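Local structure of BB_2cx5_001 (Thermus thermophilus, 3RI0) at residues A[62-74]-A[143-156]. The protein serves as a designed epitope scaffold, built on an aminoacyl-tRNA editing domain fold to present a grafted linear HIV epitope as a candidate immunogen. The protein carries 6 engineered substitutions. Sequence-based numbering, arbitrary orientation.
Sequences FLVSGKNRLDLGK and LLALTGAQVADLKE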
loop_
_atom_site.group_PDB
_atom_site.type_symbol
_atom_site.label_atom_id
_atom_site.label_comp_id
_atom_site.label_asym_id
_atom_site.label_seq_id
_atom_site.Cartn_x
_atom_site.Cartn_y
_atom_site.Cartn_z
ATOM N N PHE A 62 5.878 -2.521 3.137
ATOM C CA PHE A 62 6.194 -3.150 1.862
ATOM C C PHE A 62 5.041 -3.011 0.876
ATOM O O PHE A 62 3.930 -3.453 1.133
ATOM C CB PHE A 62 6.543 -4.622 2.064
ATOM C CG PHE A 62 7.783 -4.836 2.888
ATOM C CD1 PHE A 62 7.702 -4.934 4.274
ATOM C CD2 PHE A 62 9.033 -4.930 2.280
ATOM C CE1 PHE A 62 8.854 -5.124 5.055
ATOM C CE2 PHE A 62 10.199 -5.117 3.048
ATOM C CZ PHE A 62 10.102 -5.218 4.438
ATOM N N LEU A 63 5.326 -2.382 -0.256
ATOM C CA LEU A 63 4.327 -2.158 -1.296
ATOM C C LEU A 63 4.537 -3.251 -2.351
ATOM O O LEU A 63 5.541 -3.250 -3.073
ATOM C CB LEU A 63 4.529 -0.764 -1.882
ATOM C CG LEU A 63 4.652 0.273 -0.762
ATOM C CD1 LEU A 63 5.063 1.614 -1.332
ATOM C CD2 LEU A 63 3.328 0.384 -0.020
ATOM N N VAL A 64 3.583 -4.175 -2.430
ATOM C CA VAL A 64 3.686 -5.312 -3.336
ATOM C C VAL A 64 2.663 -5.320 -4.452
ATOM O O VAL A 64 1.505 -4.948 -4.259
ATOM C CB VAL A 64 3.530 -6.640 -2.543
ATOM C CG1 VAL A 64 3.550 -7.833 -3.492
ATOM C CG2 VAL A 64 4.636 -6.753 -1.510
ATOM N N SER A 65 3.093 -5.753 -5.630
ATOM C CA SER A 65 2.194 -5.846 -6.764
ATOM C C SER A 65 1.056 -6.785 -6.372
ATOM O O SER A 65 1.255 -7.730 -5.613
ATOM C CB SER A 65 2.929 -6.406 -7.980
ATOM O OG SER A 65 2.023 -6.657 -9.042
ATOM N N GLY A 66 -0.138 -6.525 -6.880
ATOM C CA GLY A 66 -1.256 -7.391 -6.565
ATOM C C GLY A 66 -1.077 -8.801 -7.118
ATOM O O GLY A 66 -1.725 -9.732 -6.661
ATOM N N LYS A 67 -0.179 -8.974 -8.080
ATOM C CA LYS A 67 0.035 -10.294 -8.674
ATOM C C LYS A 67 1.224 -11.036 -8.061
ATOM O O LYS A 67 1.679 -12.044 -8.619
ATOM C CB LYS A 67 0.284 -10.165 -10.175
ATOM C CG LYS A 67 1.708 -9.739 -10.474
ATOM C CD LYS A 67 1.950 -9.449 -11.939
ATOM C CE LYS A 67 3.302 -8.787 -12.097
ATOM N NZ LYS A 67 3.547 -8.274 -13.462
ATOM N N ASN A 68 1.746 -10.532 -6.944
ATOM C CA ASN A 68 2.880 -11.186 -6.291
ATOM C C ASN A 68 2.633 -11.346 -4.806
ATOM O O ASN A 68 1.826 -10.641 -4.216
ATOM C CB ASN A 68 4.175 -10.379 -6.442
ATOM C CG ASN A 68 4.556 -10.120 -7.892
ATOM O OD1 ASN A 68 4.372 -10.970 -8.767
ATOM N ND2 ASN A 68 5.120 -8.942 -8.148
ATOM N N ARG A 69 3.330 -12.290 -4.193
ATOM C CA ARG A 69 3.216 -12.451 -2.759
ATOM C C ARG A 69 4.624 -12.184 -2.216
ATOM O O ARG A 69 5.628 -12.582 -2.813
ATOM C CB ARG A 69 2.654 -13.837 -2.382
ATOM C CG ARG A 69 3.355 -15.053 -2.957
ATOM C CD ARG A 69 2.361 -16.147 -3.437
ATOM N NE ARG A 69 0.973 -15.982 -2.982
ATOM C CZ ARG A 69 -0.006 -16.850 -3.241
ATOM N NH1 ARG A 69 0.241 -17.948 -3.945
ATOM N NH2 ARG A 69 -1.239 -16.614 -2.813
ATOM N N LEU A 70 4.680 -11.447 -1.112
ATOM C CA LEU A 70 5.937 -11.057 -0.493
ATOM C C LEU A 70 6.853 -12.187 -0.036
ATOM O O LEU A 70 6.450 -13.055 0.735
ATOM C CB LEU A 70 5.663 -10.150 0.702
ATOM C CG LEU A 70 6.924 -9.655 1.412
ATOM C CD1 LEU A 70 7.724 -8.741 0.476
ATOM C CD2 LEU A 70 6.534 -8.911 2.672
ATOM N N ASP A 71 8.093 -12.164 -0.512
ATOM C CA ASP A 71 9.063 -13.167 -0.104
ATOM C C ASP A 71 9.670 -12.623 1.183
ATOM O O ASP A 71 10.517 -11.731 1.149
ATOM C CB ASP A 71 10.158 -13.329 -1.156
ATOM C CG ASP A 71 11.144 -14.432 -0.802
ATOM O OD1 ASP A 71 11.503 -14.531 0.389
ATOM O OD2 ASP A 71 11.559 -15.191 -1.713
ATOM N N LEU A 72 9.216 -13.140 2.318
ATOM C CA LEU A 72 9.719 -12.683 3.609
ATOM C C LEU A 72 11.218 -12.903 3.772
ATOM O O LEU A 72 11.858 -12.261 4.608
ATOM C CB LEU A 72 8.960 -13.370 4.743
ATOM C CG LEU A 72 7.529 -12.868 4.921
ATOM C CD1 LEU A 72 6.830 -13.703 5.971
ATOM C CD2 LEU A 72 7.549 -11.399 5.316
ATOM N N GLY A 73 11.774 -13.807 2.972
ATOM C CA GLY A 73 13.201 -14.064 3.045
ATOM C C GLY A 73 13.981 -12.857 2.563
ATOM O O GLY A 73 14.892 -12.389 3.246
ATOM N N LYS A 74 13.613 -12.342 1.390
ATOM C CA LYS A 74 14.283 -11.180 0.805
ATOM C C LYS A 74 13.989 -9.924 1.619
ATOM O O LYS A 74 14.850 -9.064 1.803
ATOM C CB LYS A 74 13.801 -10.947 -0.623
ATOM C CG LYS A 74 13.764 -12.177 -1.509
ATOM C CD LYS A 74 13.219 -11.806 -2.875
ATOM C CE LYS A 74 13.271 -12.969 -3.856
ATOM N NZ LYS A 74 13.020 -12.497 -5.255
ATOM N N LEU A 143 4.123 7.489 -6.561
ATOM C CA LEU A 143 4.063 6.591 -5.413
ATOM C C LEU A 143 5.386 6.654 -4.649
ATOM O O LEU A 143 5.391 6.728 -3.418
ATOM C CB LEU A 143 3.773 5.152 -5.873
ATOM C CG LEU A 143 3.615 4.101 -4.764
ATOM C CD1 LEU A 143 2.479 4.503 -3.823
ATOM C CD2 LEU A 143 3.335 2.744 -5.374
ATOM N N LEU A 144 6.499 6.625 -5.382
ATOM C CA LEU A 144 7.825 6.687 -4.771
ATOM C C LEU A 144 8.081 8.026 -4.095
ATOM O O LEU A 144 8.708 8.073 -3.033
ATOM C CB LEU A 144 8.913 6.448 -5.826
ATOM C CG LEU A 144 9.092 5.022 -6.345
ATOM C CD1 LEU A 144 10.079 5.004 -7.505
ATOM C CD2 LEU A 144 9.577 4.129 -5.201
ATOM N N ALA A 145 7.608 9.111 -4.710
ATOM C CA ALA A 145 7.801 10.442 -4.144
ATOM C C ALA A 145 6.981 10.600 -2.869
ATOM O O ALA A 145 7.383 11.295 -1.946
ATOM C CB ALA A 145 7.401 11.515 -5.155
ATOM N N LEU A 146 5.827 9.945 -2.836
ATOM C CA LEU A 146 4.918 9.994 -1.694
ATOM C C LEU A 146 5.431 9.204 -0.510
ATOM O O LEU A 146 5.423 9.670 0.629
ATOM C CB LEU A 146 3.560 9.404 -2.078
ATOM C CG LEU A 146 2.455 10.286 -2.629
ATOM C CD1 LEU A 146 1.322 9.397 -3.124
ATOM C CD2 LEU A 146 1.969 11.233 -1.535
ATOM N N THR A 147 5.859 7.984 -0.794
ATOM C CA THR A 147 6.331 7.070 0.231
ATOM C C THR A 147 7.822 7.170 0.537
ATOM O O THR A 147 8.265 6.773 1.614
ATOM C CB THR A 147 6.022 5.630 -0.190
ATOM O OG1 THR A 147 6.750 5.326 -1.386
ATOM C CG2 THR A 147 4.532 5.464 -0.466
ATOM N N GLY A 148 8.596 7.698 -0.407
ATOM C CA GLY A 148 10.034 7.784 -0.208
ATOM C C GLY A 148 10.556 6.359 -0.132
ATOM O O GLY A 148 11.565 6.067 0.515
ATOM N N ALA A 149 9.845 5.458 -0.805
ATOM C CA ALA A 149 10.208 4.054 -0.803
ATOM C C ALA A 149 11.456 3.750 -1.624
ATOM O O ALA A 149 11.784 4.444 -2.590
ATOM C CB ALA A 149 9.044 3.219 -1.316
ATOM N N GLN A 150 12.141 2.692 -1.228
ATOM C CA GLN A 150 13.325 2.249 -1.922
ATOM C C GLN A 150 12.846 1.132 -2.846
ATOM O O GLN A 150 12.115 0.244 -2.423
ATOM C CB GLN A 150 14.332 1.713 -0.913
ATOM C CG GLN A 150 15.439 0.853 -1.483
ATOM C CD GLN A 150 16.416 0.434 -0.403
ATOM O OE1 GLN A 150 17.104 1.277 0.178
ATOM N NE2 GLN A 150 16.471 -0.863 -0.114
ATOM N N VAL A 151 13.218 1.208 -4.117
ATOM C CA VAL A 151 12.853 0.196 -5.103
ATOM C C VAL A 151 13.553 -1.095 -4.717
ATOM O O VAL A 151 14.714 -1.076 -4.310
ATOM C CB VAL A 151 13.300 0.608 -6.531
ATOM C CG1 VAL A 151 13.263 -0.581 -7.450
ATOM C CG2 VAL A 151 12.399 1.703 -7.065
ATOM N N ALA A 152 12.854 -2.220 -4.836
ATOM C CA ALA A 152 13.456 -3.493 -4.463
ATOM C C ALA A 152 12.819 -4.735 -5.071
ATOM O O ALA A 152 11.692 -4.715 -5.568
ATOM C CB ALA A 152 13.465 -3.627 -2.942
ATOM N N ASP A 153 13.571 -5.825 -5.018
ATOM C CA ASP A 153 13.120 -7.110 -5.513
ATOM C C ASP A 153 12.534 -7.780 -4.270
ATOM O O ASP A 153 13.277 -8.163 -3.359
ATOM C CB ASP A 153 14.320 -7.889 -6.065
ATOM C CG ASP A 153 14.051 -9.361 -6.168
ATOM O OD1 ASP A 153 12.984 -9.732 -6.704
ATOM O OD2 ASP A 153 14.902 -10.148 -5.713
ATOM N N LEU A 154 11.212 -7.930 -4.237
ATOM C CA LEU A 154 10.554 -8.474 -3.052
ATOM C C LEU A 154 9.723 -9.759 -3.159
ATOM O O LEU A 154 9.573 -10.483 -2.178
ATOM C CB LEU A 154 9.658 -7.386 -2.449
ATOM C CG LEU A 154 10.306 -6.041 -2.121
ATOM C CD1 LEU A 154 9.212 -4.988 -1.885
ATOM C CD2 LEU A 154 11.197 -6.189 -0.908
ATOM N N LYS A 155 9.180 -10.031 -4.336
ATOM C CA LYS A 155 8.316 -11.188 -4.543
ATOM C C LYS A 155 8.962 -12.559 -4.505
ATOM O O LYS A 155 10.182 -12.695 -4.535
ATOM C CB LYS A 155 7.596 -11.062 -5.880
ATOM C CG LYS A 155 8.483 -11.425 -7.047
ATOM C CD LYS A 155 8.294 -10.465 -8.191
ATOM C CE LYS A 155 9.386 -10.623 -9.239
ATOM N NZ LYS A 155 9.158 -11.765 -10.151
ATOM N N GLU A 156 8.111 -13.577 -4.445
ATOM C CA GLU A 156 8.559 -14.955 -4.444
ATOM C C GLU A 156 8.726 -15.340 -5.911
ATOM O O GLU A 156 7.879 -15.016 -6.749
ATOM C CB GLU A 156 7.523 -15.841 -3.749
ATOM C CG GLU A 156 7.277 -15.436 -2.301
ATOM C CD GLU A 156 6.658 -16.545 -1.467
ATOM O OE1 GLU A 156 5.515 -16.933 -1.753
ATOM O OE2 GLU A 156 7.323 -17.031 -0.525
HETATM O O HOH W 1 5.368 -13.824 -6.376
HETATM O O HOH W 2 8.086 -15.964 2.527
#
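A single beta bridge between Leu70 and Lys155 ties the C-terminal tail to the loop that joins strand 59-65 to helix 72-79. Asp71 N donates to Leu154 O (2.8 Å), and Glu156 N returns a bond to Arg69 O (3.1 Å) almost in line with that carbonyl. In the helix's first turn, the long, extended chain of Lys74 carries NZ to Lys155 O (2.9 Å) and to Asp153, whose OD2 takes the salt bridge on its syn side (3.0 Å). A backbone carbonyl and a carboxylate thus share one ammonium, OD1 adding a weak bond. Asp71, the N-cap residue, turns CG anti to its N (chi1 -176°), which brings OD1 to Lys74 N and, more weakly, Gly73 N. Leucine suits position 154, buried among Phe62, Leu70 and Leu78: Leu154 CD2 lies 4.1 Å from Phe62 CD2, at the ring edge, and Leu70 CD1 meets Leu154 CB. Lys155 CD packs 3.5 Å from Asn68 ND2, which hydrogen bonds to Asp116 and Asp118 fix in place. Farther along, Leu63 CD1 meets Thr147 CG2 tip to tip (4.0 Å). In this mixed-sheet aminoacyl-tRNA editing fold, the tail bridges a loop leading from a strand into a helix N-capped by Asp71.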